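ABC transporter, solute-binding protein (Staphylococcus aureus, PDB 6LKK) binds glucose 6-phosphate between its two lobes as a solute-binding-protein sensor that feeds a two-component signalling system. Local coordinates at residues Gly110-Arg115 and Leu120-Leu125; Met165-Thr170 and Gly180-Gly185; Asn1-Tyr6 and Lys231-Tyr236. All coordinates share one frame; numbering follows the deposited sequence.

Contact 1: residues Gly110-Arg115 and Leu120-Leu125; sequences GDIKIR and LLQPIL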
ATOM      1  N   GLY A 110      20.539  15.000  11.273  1.00 23.90           N
ATOM      2  CA  GLY A 110      21.596  15.995  11.267  1.00 24.79           C
ATOM      3  C   GLY A 110      21.841  16.495   9.857  1.00 25.06           C
ATOM      4  O   GLY A 110      20.906  16.830   9.120  1.00 25.99           O
ATOM      5  N   ASP A 111      23.111  16.537   9.464  1.00 22.27           N
ATOM      6  CA  ASP A 111      23.500  17.038   8.153  1.00 23.79           C
ATOM      7  C   ASP A 111      23.494  15.962   7.075  1.00 23.39           C
ATOM      8  O   ASP A 111      23.847  16.258   5.930  1.00 24.04           O
ATOM      9  CB  ASP A 111      24.891  17.675   8.228  1.00 23.67           C
ATOM     10  CG  ASP A 111      24.910  18.937   9.067  1.00 26.67           C
ATOM     11  OD1 ASP A 111      23.878  19.642   9.112  1.00 27.20           O
ATOM     12  OD2 ASP A 111      25.957  19.224   9.683  1.00 25.80           O
ATOM     13  N   ILE A 112      23.105  14.729   7.405  1.00 21.67           N
ATOM     14  CA  ILE A 112      23.060  13.663   6.410  1.00 23.19           C
ATOM     15  C   ILE A 112      21.989  13.984   5.377  1.00 19.62           C
ATOM     16  O   ILE A 112      20.834  14.258   5.725  1.00 21.48           O
ATOM     17  CB  ILE A 112      22.778  12.308   7.077  1.00 21.19           C
ATOM     18  CG1 ILE A 112      23.839  11.981   8.131  1.00 24.76           C
ATOM     19  CG2 ILE A 112      22.728  11.202   6.025  1.00 23.37           C
ATOM     20  CD1 ILE A 112      23.437  10.852   9.058  1.00 26.02           C
ATOM     21  N   LYS A 113      22.363  13.931   4.099  1.00 19.73           N
ATOM     22  CA  LYS A 113      21.422  14.148   3.006  1.00 19.59           C
ATOM     23  C   LYS A 113      20.820  12.821   2.562  1.00 18.50           C
ATOM     24  O   LYS A 113      21.548  11.858   2.297  1.00 18.98           O
ATOM     25  CB  LYS A 113      22.106  14.822   1.816  1.00 22.63           C
ATOM     26  CG  LYS A 113      22.630  16.229   2.069  1.00 28.99           C
ATOM     27  CD  LYS A 113      22.848  16.956   0.741  1.00 40.45           C
ATOM     28  CE  LYS A 113      24.180  17.694   0.671  1.00 53.98           C
ATOM     29  NZ  LYS A 113      24.666  17.823  -0.736  1.00 36.55           N
ATOM     30  N   ILE A 114      19.493  12.774   2.469  1.00 19.14           N
ATOM     31  CA  ILE A 114      18.777  11.597   1.984  1.00 17.82           C
ATOM     32  C   ILE A 114      17.728  12.090   0.995  1.00 18.51           C
ATOM     33  O   ILE A 114      16.667  12.583   1.394  1.00 18.38           O
ATOM     34  CB  ILE A 114      18.138  10.786   3.115  1.00 16.75           C
ATOM     35  CG1 ILE A 114      19.221  10.286   4.079  1.00 20.44           C
ATOM     36  CG2 ILE A 114      17.373   9.604   2.538  1.00 18.99           C
ATOM     37  CD1 ILE A 114      18.688   9.652   5.344  1.00 21.12           C
ATOM     38  N   ARG A 115      18.021  11.953  -0.297  1.00 18.54           N
ATOM     39  CA  ARG A 115      17.105  12.333  -1.362  1.00 19.94           C
ATOM     40  C   ARG A 115      16.469  11.140  -2.062  1.00 18.67           C
ATOM     41  O   ARG A 115      15.516  11.331  -2.825  1.00 18.27           O
ATOM     42  CB  ARG A 115      17.832  13.181  -2.418  1.00 20.88           C
ATOM     43  CG  ARG A 115      18.025  14.644  -2.047  1.00 21.27           C
ATOM     44  CD  ARG A 115      19.068  14.838  -0.959  1.00 19.79           C
ATOM     45  NE  ARG A 115      19.284  16.257  -0.683  1.00 26.23           N
ATOM     46  CZ  ARG A 115      20.182  17.025  -1.297  1.00 26.02           C
ATOM     47  NH1 ARG A 115      20.284  18.305  -0.970  1.00 30.59           N
ATOM     48  NH2 ARG A 115      20.983  16.523  -2.226  1.00 23.58           N
ATOM     49  N   LEU A 120      20.679   6.241   0.572  1.00 17.56           N
ATOM     50  CA  LEU A 120      20.564   5.287   1.668  1.00 17.12           C
ATOM     51  C   LEU A 120      21.800   4.408   1.792  1.00 18.68           C
ATOM     52  O   LEU A 120      22.012   3.803   2.849  1.00 22.96           O
ATOM     53  CB  LEU A 120      19.319   4.418   1.482  1.00 19.48           C
ATOM     54  CG  LEU A 120      17.966   5.126   1.593  1.00 18.64           C
ATOM     55  CD1 LEU A 120      16.843   4.139   1.329  1.00 20.85           C
ATOM     56  CD2 LEU A 120      17.785   5.778   2.958  1.00 22.19           C
ATOM     57  N   LEU A 121      22.624   4.339   0.746  1.00 21.43           N
ATOM     58  CA  LEU A 121      23.823   3.516   0.746  1.00 22.77           C
ATOM     59  C   LEU A 121      25.033   4.224   1.340  1.00 23.63           C
ATOM     60  O   LEU A 121      26.110   3.625   1.402  1.00 23.93           O
ATOM     61  CB  LEU A 121      24.148   3.069  -0.683  1.00 23.91           C
ATOM     62  CG  LEU A 121      23.052   2.277  -1.396  1.00 22.51           C
ATOM     63  CD1 LEU A 121      23.498   1.917  -2.804  1.00 28.49           C
ATOM     64  CD2 LEU A 121      22.681   1.028  -0.615  1.00 25.52           C
ATOM     65  N   GLN A 122      24.891   5.472   1.769  1.00 21.97           N
ATOM     66  CA  GLN A 122      26.005   6.162   2.402  1.00 22.14           C
ATOM     67  C   GLN A 122      26.506   5.338   3.586  1.00 23.68           C
ATOM     68  O   GLN A 122      25.691   4.839   4.375  1.00 22.49           O
ATOM     69  CB  GLN A 122      25.579   7.554   2.859  1.00 22.54           C
ATOM     70  CG  GLN A 122      25.441   8.547   1.717  1.00 19.61           C
ATOM     71  CD  GLN A 122      24.848   9.868   2.156  1.00 20.77           C
ATOM     72  OE1 GLN A 122      25.560  10.861   2.308  1.00 23.59           O
ATOM     73  NE2 GLN A 122      23.536   9.890   2.358  1.00 20.25           N
ATOM     74  N   PRO A 123      27.821   5.154   3.739  1.00 21.97           N
ATOM     75  CA  PRO A 123      28.317   4.278   4.815  1.00 22.87           C
ATOM     76  C   PRO A 123      27.808   4.631   6.201  1.00 23.51           C
ATOM     77  O   PRO A 123      27.606   3.725   7.019  1.00 26.42           O
ATOM     78  CB  PRO A 123      29.838   4.444   4.712  1.00 26.48           C
ATOM     79  CG  PRO A 123      30.073   4.730   3.277  1.00 25.72           C
ATOM     80  CD  PRO A 123      28.906   5.568   2.832  1.00 25.64           C
ATOM     81  N   ILE A 124      27.586   5.914   6.498  1.00 23.30           N
ATOM     82  CA  ILE A 124      27.149   6.299   7.835  1.00 26.35           C
ATOM     83  C   ILE A 124      25.807   5.670   8.185  1.00 24.84           C
ATOM     84  O   ILE A 124      25.471   5.541   9.368  1.00 26.14           O
ATOM     85  CB  ILE A 124      27.091   7.841   7.949  1.00 29.33           C
ATOM     86  CG1 ILE A 124      26.855   8.281   9.398  1.00 30.37           C
ATOM     87  CG2 ILE A 124      26.007   8.415   7.042  1.00 30.28           C
ATOM     88  CD1 ILE A 124      28.022   8.005  10.324  1.00 38.89           C
ATOM     89  N   LEU A 125      25.032   5.257   7.184  1.00 24.67           N
ATOM     90  CA  LEU A 125      23.697   4.718   7.398  1.00 26.05           C
ATOM     91  C   LEU A 125      23.659   3.196   7.446  1.00 23.41           C
ATOM     92  O   LEU A 125      22.580   2.627   7.628  1.00 23.41           O
ATOM     93  CB  LEU A 125      22.756   5.215   6.297  1.00 22.36           C
ATOM     94  CG  LEU A 125      22.470   6.718   6.283  1.00 19.82           C
ATOM     95  CD1 LEU A 125      21.670   7.103   5.047  1.00 23.06           C
ATOM     96  CD2 LEU A 125      21.738   7.154   7.545  1.00 23.08           C
TER
HETATM   97  O   HOH W   1      25.118  13.186   3.501  1.00 26.20           O

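Contact 2: residues Met165-Thr170 and Gly180-Gly185; sequences MQLSKT and GKYYAG. With G6P (6-O-phosphono-alpha-D-glucopyranose), chain B.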
ATOM      1  N   MET A 165      18.203  -3.323   7.503  1.00 23.15           N
ATOM      2  CA  MET A 165      17.653  -4.312   8.421  1.00 23.83           C
ATOM      3  C   MET A 165      16.226  -4.625   7.994  1.00 25.11           C
ATOM      4  O   MET A 165      15.385  -3.722   7.924  1.00 24.34           O
ATOM      5  CB  MET A 165      17.680  -3.790   9.857  1.00 26.98           C
ATOM      6  CG  MET A 165      19.013  -3.194  10.273  1.00 31.97           C
ATOM      7  SD  MET A 165      20.340  -4.410  10.280  1.00 38.39           S
ATOM      8  CE  MET A 165      20.159  -5.085  11.930  1.00 41.92           C
ATOM      9  N   GLN A 166      15.956  -5.894   7.711  1.00 22.80           N
ATOM     10  CA  GLN A 166      14.625  -6.320   7.307  1.00 22.28           C
ATOM     11  C   GLN A 166      13.778  -6.591   8.542  1.00 23.78           C
ATOM     12  O   GLN A 166      14.220  -7.277   9.470  1.00 26.84           O
ATOM     13  CB  GLN A 166      14.689  -7.569   6.430  1.00 21.93           C
ATOM     14  CG  GLN A 166      13.335  -7.992   5.885  1.00 24.95           C
ATOM     15  CD  GLN A 166      13.397  -9.269   5.077  1.00 28.53           C
ATOM     16  OE1 GLN A 166      12.785 -10.273   5.440  1.00 30.03           O
ATOM     17  NE2 GLN A 166      14.129  -9.237   3.974  1.00 24.58           N
ATOM     18  N   LEU A 167      12.564  -6.049   8.547  1.00 23.30           N
ATOM     19  CA  LEU A 167      11.595  -6.267   9.608  1.00 22.52           C
ATOM     20  C   LEU A 167      10.400  -7.029   9.053  1.00 20.46           C
ATOM     21  O   LEU A 167      10.120  -7.000   7.853  1.00 20.70           O
ATOM     22  CB  LEU A 167      11.129  -4.937  10.212  1.00 23.61           C
ATOM     23  CG  LEU A 167      12.232  -3.951  10.601  1.00 24.01           C
ATOM     24  CD1 LEU A 167      11.627  -2.653  11.115  1.00 22.56           C
ATOM     25  CD2 LEU A 167      13.152  -4.561  11.643  1.00 25.14           C
ATOM     26  N   SER A 168       9.687  -7.715   9.947  1.00 20.68           N
ATOM     27  CA  SER A 168       8.564  -8.538   9.510  1.00 21.50           C
ATOM     28  C   SER A 168       7.403  -7.686   9.008  1.00 20.49           C
ATOM     29  O   SER A 168       6.755  -8.039   8.015  1.00 24.40           O
ATOM     30  CB  SER A 168       8.103  -9.440  10.656  1.00 28.59           C
ATOM     31  OG  SER A 168       6.969 -10.199  10.277  1.00 40.07           O
ATOM     32  N   LYS A 169       7.131  -6.562   9.668  1.00 19.61           N
ATOM     33  CA  LYS A 169       5.901  -5.806   9.468  1.00 19.43           C
ATOM     34  C   LYS A 169       6.208  -4.420   8.922  1.00 17.84           C
ATOM     35  O   LYS A 169       7.081  -3.717   9.443  1.00 20.52           O
ATOM     36  CB  LYS A 169       5.119  -5.687  10.778  1.00 19.23           C
ATOM     37  CG  LYS A 169       4.710  -7.026  11.384  1.00 26.71           C
ATOM     38  CD  LYS A 169       3.698  -7.773  10.524  1.00 31.52           C
ATOM     39  CE  LYS A 169       2.405  -6.990  10.374  1.00 39.41           C
ATOM     40  NZ  LYS A 169       1.206  -7.868  10.410  1.00 45.12           N
ATOM     41  N   THR A 170       5.465  -4.028   7.885  1.00 19.57           N
ATOM     42  CA  THR A 170       5.630  -2.705   7.294  1.00 16.88           C
ATOM     43  C   THR A 170       5.467  -1.601   8.330  1.00 15.99           C
ATOM     44  O   THR A 170       6.243  -0.639   8.349  1.00 19.63           O
ATOM     45  CB  THR A 170       4.626  -2.524   6.155  1.00 18.80           C
ATOM     46  OG1 THR A 170       4.915  -3.468   5.117  1.00 17.98           O
ATOM     47  CG2 THR A 170       4.692  -1.116   5.581  1.00 17.77           C
ATOM     48  N   GLY A 180      13.065   6.703  16.644  1.00 19.95           N
ATOM     49  CA  GLY A 180      14.493   6.924  16.713  1.00 24.16           C
ATOM     50  C   GLY A 180      15.348   5.681  16.771  1.00 25.44           C
ATOM     51  O   GLY A 180      16.531   5.784  17.115  1.00 26.57           O
ATOM     52  N   LYS A 181      14.796   4.511  16.452  1.00 21.14           N
ATOM     53  CA  LYS A 181      15.610   3.301  16.422  1.00 20.07           C
ATOM     54  C   LYS A 181      16.372   3.170  15.112  1.00 26.13           C
ATOM     55  O   LYS A 181      17.422   2.520  15.074  1.00 27.11           O
ATOM     56  CB  LYS A 181      14.732   2.069  16.652  1.00 26.05           C
ATOM     57  CG  LYS A 181      15.519   0.769  16.730  1.00 34.01           C
ATOM     58  CD  LYS A 181      14.612  -0.421  16.984  1.00 44.06           C
ATOM     59  CE  LYS A 181      15.419  -1.700  17.118  1.00 40.50           C
ATOM     60  NZ  LYS A 181      14.552  -2.897  17.280  1.00 54.06           N
ATOM     61  N   TYR A 182      15.864   3.773  14.037  1.00 21.89           N
ATOM     62  CA  TYR A 182      16.534   3.775  12.749  1.00 20.83           C
ATOM     63  C   TYR A 182      16.567   5.193  12.201  1.00 19.49           C
ATOM     64  O   TYR A 182      15.683   6.006  12.481  1.00 22.60           O
ATOM     65  CB  TYR A 182      15.835   2.853  11.739  1.00 19.75           C
ATOM     66  CG  TYR A 182      15.829   1.396  12.136  1.00 19.32           C
ATOM     67  CD1 TYR A 182      16.971   0.615  12.009  1.00 23.96           C
ATOM     68  CD2 TYR A 182      14.680   0.801  12.632  1.00 22.64           C
ATOM     69  CE1 TYR A 182      16.966  -0.719  12.370  1.00 26.44           C
ATOM     70  CE2 TYR A 182      14.667  -0.532  12.997  1.00 23.91           C
ATOM     71  CZ  TYR A 182      15.811  -1.286  12.864  1.00 31.41           C
ATOM     72  OH  TYR A 182      15.801  -2.613  13.226  1.00 38.37           O
ATOM     73  N   TYR A 183      17.600   5.476  11.406  1.00 19.64           N
ATOM     74  CA  TYR A 183      17.711   6.780  10.766  1.00 18.71           C
ATOM     75  C   TYR A 183      16.688   6.947   9.652  1.00 19.63           C
ATOM     76  O   TYR A 183      16.219   8.065   9.405  1.00 18.57           O
ATOM     77  CB  TYR A 183      19.122   6.971  10.212  1.00 22.10           C
ATOM     78  CG  TYR A 183      20.127   7.432  11.239  1.00 27.56           C
ATOM     79  CD1 TYR A 183      20.286   6.755  12.441  1.00 29.44           C
ATOM     80  CD2 TYR A 183      20.924   8.544  11.004  1.00 25.31           C
ATOM     81  CE1 TYR A 183      21.204   7.176  13.382  1.00 36.19           C
ATOM     82  CE2 TYR A 183      21.847   8.971  11.937  1.00 27.31           C
ATOM     83  CZ  TYR A 183      21.984   8.283  13.123  1.00 36.37           C
ATOM     84  OH  TYR A 183      22.903   8.707  14.057  1.00 39.16           O
ATOM     85  N   ALA A 184      16.332   5.864   8.969  1.00 18.96           N
ATOM     86  CA  ALA A 184      15.413   5.957   7.846  1.00 17.91           C
ATOM     87  C   ALA A 184      14.845   4.576   7.557  1.00 17.55           C
ATOM     88  O   ALA A 184      15.353   3.561   8.037  1.00 19.55           O
ATOM     89  CB  ALA A 184      16.101   6.537   6.603  1.00 17.65           C
ATOM     90  N   GLY A 185      13.776   4.554   6.765  1.00 16.58           N
ATOM     91  CA  GLY A 185      13.131   3.299   6.431  1.00 15.62           C
ATOM     92  C   GLY A 185      12.299   3.421   5.174  1.00 17.40           C
ATOM     93  O   GLY A 185      12.031   4.518   4.680  1.00 17.59           O
TER
HETATM   94  C1  G6P B 401       1.131  -0.993   0.738  1.00 34.23           C
HETATM   95  C2  G6P B 401      -0.247  -0.627   0.134  1.00 19.60           C
HETATM   96  C3  G6P B 401      -1.336  -0.465   1.127  1.00 16.31           C
HETATM   97  C4  G6P B 401      -1.199  -1.423   2.226  1.00 21.05           C
HETATM   98  C5  G6P B 401       0.051  -1.083   3.030  1.00 17.44           C
HETATM   99  C6  G6P B 401       0.306  -2.127   4.069  1.00 18.51           C
HETATM  100  O1  G6P B 401       2.110  -0.120   0.261  1.00 20.78           O
HETATM  101  O2  G6P B 401      -0.142   0.588  -0.628  1.00 20.56           O
HETATM  102  O3  G6P B 401      -2.643  -0.698   0.442  1.00 18.79           O
HETATM  103  O4  G6P B 401      -2.346  -1.345   3.108  1.00 19.42           O
HETATM  104  O5  G6P B 401       1.265  -0.992   2.197  1.00 20.33           O
HETATM  105  O6  G6P B 401       0.445  -3.377   3.431  1.00 16.32           O
HETATM  106  P   G6P B 401       1.777  -4.354   3.789  1.00 16.74           P
HETATM  107  O1P G6P B 401       1.594  -5.672   3.058  1.00 19.19           O
HETATM  108  O2P G6P B 401       1.853  -4.604   5.308  1.00 17.54           O
HETATM  109  O3P G6P B 401       3.018  -3.689   3.320  1.00 16.90           O

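Contact 3: residues Asn1-Tyr6 and Lys231-Tyr236; sequences NVLTVY and KKLVQY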
ATOM      1  N   ASN A   1     -24.847 -11.992   9.531  1.00 39.78           N
ATOM      2  CA  ASN A   1     -25.029 -10.578   9.840  1.00 36.95           C
ATOM      3  C   ASN A   1     -23.731  -9.793   9.679  1.00 41.19           C
ATOM      4  O   ASN A   1     -23.737  -8.667   9.177  1.00 45.13           O
ATOM      5  CB  ASN A   1     -25.568 -10.404  11.265  1.00 43.04           C
ATOM      6  CG  ASN A   1     -27.080 -10.533  11.341  1.00 52.70           C
ATOM      7  OD1 ASN A   1     -27.747 -10.771  10.333  1.00 57.14           O
ATOM      8  ND2 ASN A   1     -27.627 -10.382  12.546  1.00 48.18           N
ATOM      9  N   VAL A   2     -22.620 -10.386  10.099  1.00 38.12           N
ATOM     10  CA  VAL A   2     -21.335  -9.697  10.078  1.00 38.92           C
ATOM     11  C   VAL A   2     -20.714  -9.808   8.693  1.00 31.24           C
ATOM     12  O   VAL A   2     -20.769 -10.863   8.047  1.00 33.41           O
ATOM     13  CB  VAL A   2     -20.403 -10.271  11.160  1.00 41.07           C
ATOM     14  CG1 VAL A   2     -18.988  -9.724  11.012  1.00 41.28           C
ATOM     15  CG2 VAL A   2     -20.949  -9.949  12.544  1.00 45.39           C
ATOM     16  N   LEU A   3     -20.118  -8.713   8.231  1.00 26.80           N
ATOM     17  CA  LEU A   3     -19.374  -8.677   6.977  1.00 27.83           C
ATOM     18  C   LEU A   3     -17.901  -8.484   7.307  1.00 24.75           C
ATOM     19  O   LEU A   3     -17.516  -7.451   7.864  1.00 27.85           O
ATOM     20  CB  LEU A   3     -19.881  -7.554   6.071  1.00 21.25           C
ATOM     21  CG  LEU A   3     -19.436  -7.574   4.606  1.00 23.31           C
ATOM     22  CD1 LEU A   3     -20.328  -6.652   3.799  1.00 25.34           C
ATOM     23  CD2 LEU A   3     -17.972  -7.166   4.435  1.00 25.11           C
ATOM     24  N   THR A   4     -17.082  -9.472   6.958  1.00 25.28           N
ATOM     25  CA  THR A   4     -15.668  -9.474   7.305  1.00 24.60           C
ATOM     26  C   THR A   4     -14.840  -8.949   6.139  1.00 22.72           C
ATOM     27  O   THR A   4     -14.982  -9.419   5.004  1.00 22.45           O
ATOM     28  CB  THR A   4     -15.207 -10.878   7.695  1.00 30.75           C
ATOM     29  OG1 THR A   4     -15.916 -11.300   8.866  1.00 35.41           O
ATOM     30  CG2 THR A   4     -13.709 -10.904   7.981  1.00 29.30           C
ATOM     31  N   VAL A   5     -13.973  -7.984   6.431  1.00 21.02           N
ATOM     32  CA  VAL A   5     -13.071  -7.386   5.454  1.00 19.97           C
ATOM     33  C   VAL A   5     -11.648  -7.792   5.814  1.00 20.23           C
ATOM     34  O   VAL A   5     -11.227  -7.636   6.965  1.00 22.48           O
ATOM     35  CB  VAL A   5     -13.214  -5.852   5.433  1.00 20.65           C
ATOM     36  CG1 VAL A   5     -12.209  -5.215   4.473  1.00 19.36           C
ATOM     37  CG2 VAL A   5     -14.638  -5.447   5.067  1.00 21.46           C
ATOM     38  N   TYR A   6     -10.913  -8.320   4.836  1.00 19.13           N
ATOM     39  CA  TYR A   6      -9.470  -8.495   4.968  1.00 20.02           C
ATOM     40  C   TYR A   6      -8.790  -7.216   4.503  1.00 18.58           C
ATOM     41  O   TYR A   6      -9.123  -6.689   3.437  1.00 19.96           O
ATOM     42  CB  TYR A   6      -8.954  -9.661   4.122  1.00 19.67           C
ATOM     43  CG  TYR A   6      -9.620 -11.003   4.330  1.00 21.49           C
ATOM     44  CD1 TYR A   6     -10.795 -11.327   3.665  1.00 22.99           C
ATOM     45  CD2 TYR A   6      -9.047 -11.964   5.151  1.00 23.34           C
ATOM     46  CE1 TYR A   6     -11.395 -12.565   3.834  1.00 24.55           C
ATOM     47  CE2 TYR A   6      -9.640 -13.203   5.328  1.00 24.84           C
ATOM     48  CZ  TYR A   6     -10.812 -13.495   4.666  1.00 29.22           C
ATOM     49  OH  TYR A   6     -11.404 -14.726   4.837  1.00 28.00           O
ATOM     50  N   LYS A 231     -21.358  -5.985  -2.279  1.00 17.73           N
ATOM     51  CA  LYS A 231     -21.244  -5.152  -3.471  1.00 16.55           C
ATOM     52  C   LYS A 231     -21.609  -3.705  -3.170  1.00 18.28           C
ATOM     53  O   LYS A 231     -21.024  -2.785  -3.753  1.00 17.84           O
ATOM     54  CB  LYS A 231     -22.111  -5.714  -4.598  1.00 18.01           C
ATOM     55  CG  LYS A 231     -21.462  -6.900  -5.281  1.00 17.71           C
ATOM     56  CD  LYS A 231     -22.322  -7.502  -6.373  1.00 19.75           C
ATOM     57  CE  LYS A 231     -21.622  -8.711  -6.979  1.00 23.56           C
ATOM     58  NZ  LYS A 231     -22.433  -9.394  -8.025  1.00 26.36           N
ATOM     59  N   LYS A 232     -22.551  -3.479  -2.250  1.00 17.12           N
ATOM     60  CA  LYS A 232     -22.818  -2.116  -1.804  1.00 16.10           C
ATOM     61  C   LYS A 232     -21.597  -1.527  -1.110  1.00 18.77           C
ATOM     62  O   LYS A 232     -21.308  -0.334  -1.255  1.00 17.44           O
ATOM     63  CB  LYS A 232     -24.033  -2.090  -0.876  1.00 17.16           C
ATOM     64  CG  LYS A 232     -24.310  -0.746  -0.201  1.00 23.84           C
ATOM     65  CD  LYS A 232     -24.613   0.365  -1.194  1.00 26.70           C
ATOM     66  CE  LYS A 232     -23.853   1.636  -0.848  1.00 30.89           C
ATOM     67  NZ  LYS A 232     -24.108   2.734  -1.820  1.00 30.28           N
ATOM     68  N   LEU A 233     -20.857  -2.351  -0.363  1.00 16.70           N
ATOM     69  CA  LEU A 233     -19.657  -1.857   0.307  1.00 16.72           C
ATOM     70  C   LEU A 233     -18.600  -1.437  -0.709  1.00 17.12           C
ATOM     71  O   LEU A 233     -17.984  -0.373  -0.579  1.00 16.98           O
ATOM     72  CB  LEU A 233     -19.100  -2.919   1.260  1.00 18.04           C
ATOM     73  CG  LEU A 233     -17.794  -2.546   1.975  1.00 17.84           C
ATOM     74  CD1 LEU A 233     -17.962  -1.288   2.816  1.00 18.85           C
ATOM     75  CD2 LEU A 233     -17.303  -3.696   2.839  1.00 20.95           C
ATOM     76  N   VAL A 234     -18.365  -2.267  -1.728  1.00 17.67           N
ATOM     77  CA  VAL A 234     -17.393  -1.900  -2.755  1.00 15.24           C
ATOM     78  C   VAL A 234     -17.826  -0.618  -3.456  1.00 16.61           C
ATOM     79  O   VAL A 234     -17.015   0.287  -3.686  1.00 17.00           O
ATOM     80  CB  VAL A 234     -17.199  -3.059  -3.751  1.00 16.62           C
ATOM     81  CG1 VAL A 234     -16.234  -2.655  -4.859  1.00 19.34           C
ATOM     82  CG2 VAL A 234     -16.677  -4.297  -3.038  1.00 18.50           C
ATOM     83  N   GLN A 235     -19.111  -0.520  -3.802  1.00 16.50           N
ATOM     84  CA  GLN A 235     -19.643   0.712  -4.377  1.00 17.77           C
ATOM     85  C   GLN A 235     -19.387   1.900  -3.456  1.00 18.40           C
ATOM     86  O   GLN A 235     -18.917   2.957  -3.892  1.00 16.93           O
ATOM     87  CB  GLN A 235     -21.141   0.543  -4.635  1.00 17.32           C
ATOM     88  CG  GLN A 235     -21.831   1.747  -5.250  1.00 19.38           C
ATOM     89  CD  GLN A 235     -23.334   1.574  -5.300  1.00 22.26           C
ATOM     90  OE1 GLN A 235     -23.984   1.411  -4.266  1.00 22.93           O
ATOM     91  NE2 GLN A 235     -23.893   1.587  -6.503  1.00 20.72           N
ATOM     92  N   TYR A 236     -19.701   1.736  -2.172  1.00 16.82           N
ATOM     93  CA  TYR A 236     -19.489   2.793  -1.189  1.00 16.45           C
ATOM     94  C   TYR A 236     -18.030   3.239  -1.166  1.00 16.40           C
ATOM     95  O   TYR A 236     -17.729   4.436  -1.255  1.00 15.11           O
ATOM     96  CB  TYR A 236     -19.939   2.280   0.180  1.00 17.65           C
ATOM     97  CG  TYR A 236     -19.707   3.196   1.354  1.00 17.27           C
ATOM     98  CD1 TYR A 236     -20.653   4.144   1.721  1.00 19.53           C
ATOM     99  CD2 TYR A 236     -18.563   3.080   2.129  1.00 21.81           C
ATOM    100  CE1 TYR A 236     -20.449   4.968   2.812  1.00 22.15           C
ATOM    101  CE2 TYR A 236     -18.352   3.899   3.220  1.00 27.29           C
ATOM    102  CZ  TYR A 236     -19.297   4.837   3.556  1.00 24.86           C
ATOM    103  OH  TYR A 236     -19.086   5.653   4.643  1.00 33.58           O
TER

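Contact 1: residues Gly110-Arg115 and Leu120-Leu125
The side-chain amide of Q122 is the flat group that meets K113. Its NE2 lies 2.8 Å from the carbonyl O of K113, with an N-H...O angle of 142°, and approaches almost head-on, at 164° to that C=O; the K113 O stands slightly out of the amide plane. The other end is held through a water, 2.7 Å from OE1 of Q122, which in turn takes the backbone N-H of K113, whose N is 2.9 Å away. NE2 also donates to the backbone O of D119, so both ends are engaged and the flip is fixed. Within 110-115, CD of K113 sits 3.2 Å above the centre of the R115 guanidinium, against one face. Both segments belong to the loop that leaves strand 92-105 and returns at strand 129-132 in this type II periplasmic-binding-protein fold; residues 123-125 form a short 3-10 turn. Below the polar layer, a chi1 of -61° puts CG1 of I114 beside the backbone N and CG2 anti to it; the I114 and L120 side chains cross at about a right angle, CG2 of I114 to CD2 of L120 3.9 Å. Its other branch meets L125 tip to tip, CD1 of I114 to CD1 of L125 3.9 Å. Nearer the solvent, CD1 of I112 comes within 4.1 Å of CG2 of I124. V104 of strand 92-105 backs I114.

Contact 2: residues Met165-Thr170 and Gly180-Gly185
The Y182 side chain points between M165 and L167: M165 meets the CE1 side of the ring, L167 the CE2 side and the hydroxyl. M165 crosses it at about a right angle: its CG is 3.8 Å from CE1 of Y182, and its CB stands 4.0 Å from the same carbon. L167 instead runs past the tyrosine in the opposite direction, CD1 reaching CE2 of Y182 at 4.2 Å while CD2 lies 3.6 Å from the phenol OH. CG of M165 and CD1 of L167 both come at the ring obliquely. One face of the ring is partly occupied within its own segment by CG of K181, 4.0 Å above the plane and displaced toward the rim. The bend of M165 at chi2 (-64°) turns its sulfur end aside, leaving CB and CG to do the touching. No hydrogen bond joins the two segments; the contact is apolar apart from the tyrosine oxygen. At the far end of 165-170, T170 serves the ligand: OG1 donates to O3P of G6P at 2.6 Å and also bonds OG of S132, so the neighbouring strand helps to set the hydroxyl against the phosphate. Between the segments runs helix 170-178, ended at G180 by a Schellman motif. It makes a beta-alpha-beta crossover from strand 165-167 to strand 184-188, both parallel to strand 129-132 between them, and A130 of that middle strand touches both L167 and Y182.

Contact 3: residues Asn1-Tyr6 and Lys231-Tyr236
L233 meets L3 and V5 through carbon alone, and a short side-chain bond lies on the helix beside it: NZ of K232 donates to OE1 of Q235 at 2.8 Å, three residues further on. The K232 chain, bent at chi2 (62°), turns along the helix; the donor comes at 134° to that C=O and is tilted from the carbonyl plane. One methyl does the work across the contact. CD2 of L233 is 3.9 Å from CD2 of L3 and just as far from CG2 of V5, resting against two side chains that project from the same face of strand 2-7. L233 reaches them with CG anti to its backbone N (chi1 177°), and both meetings are oblique. Strand 2-7 runs parallel to strands 28-33 and 54-56 on its two flanks in this lobe of the binding-protein fold, and helix 230-237 packs against that face of the sheet. The parts joined are the chain's beginning and a helix over two hundred residues later. F21 of helix 11-25 touches L233 and meets the Y236 ring edge-to-face. The OH of Y6 bonds both OE1 of E46 and the backbone N of G52. The side chain of V5 lies about 11 Å from G6P.

How the contacts relate
Contact 3 is the fully buried one, a purely aliphatic strand-to-helix meeting, whereas contacts 1 and 2 are each partly buried. Contact 1 has the most polar chemistry, a water and an amide at the surface of a loop over a layer of branched side chains; contact 2 sets an aromatic ring against a strand. Contacts 1 and 2 share a lobe and touch: I112 and L125 pack on Y183, and I114 and L120 on A184. Contact 3 lies on the other side of the chain's centre, its centre about 33 Å from that of contact 2, yet both draw on the same mixed sheet. Of the three, contact 2 holds a residue that binds G6P.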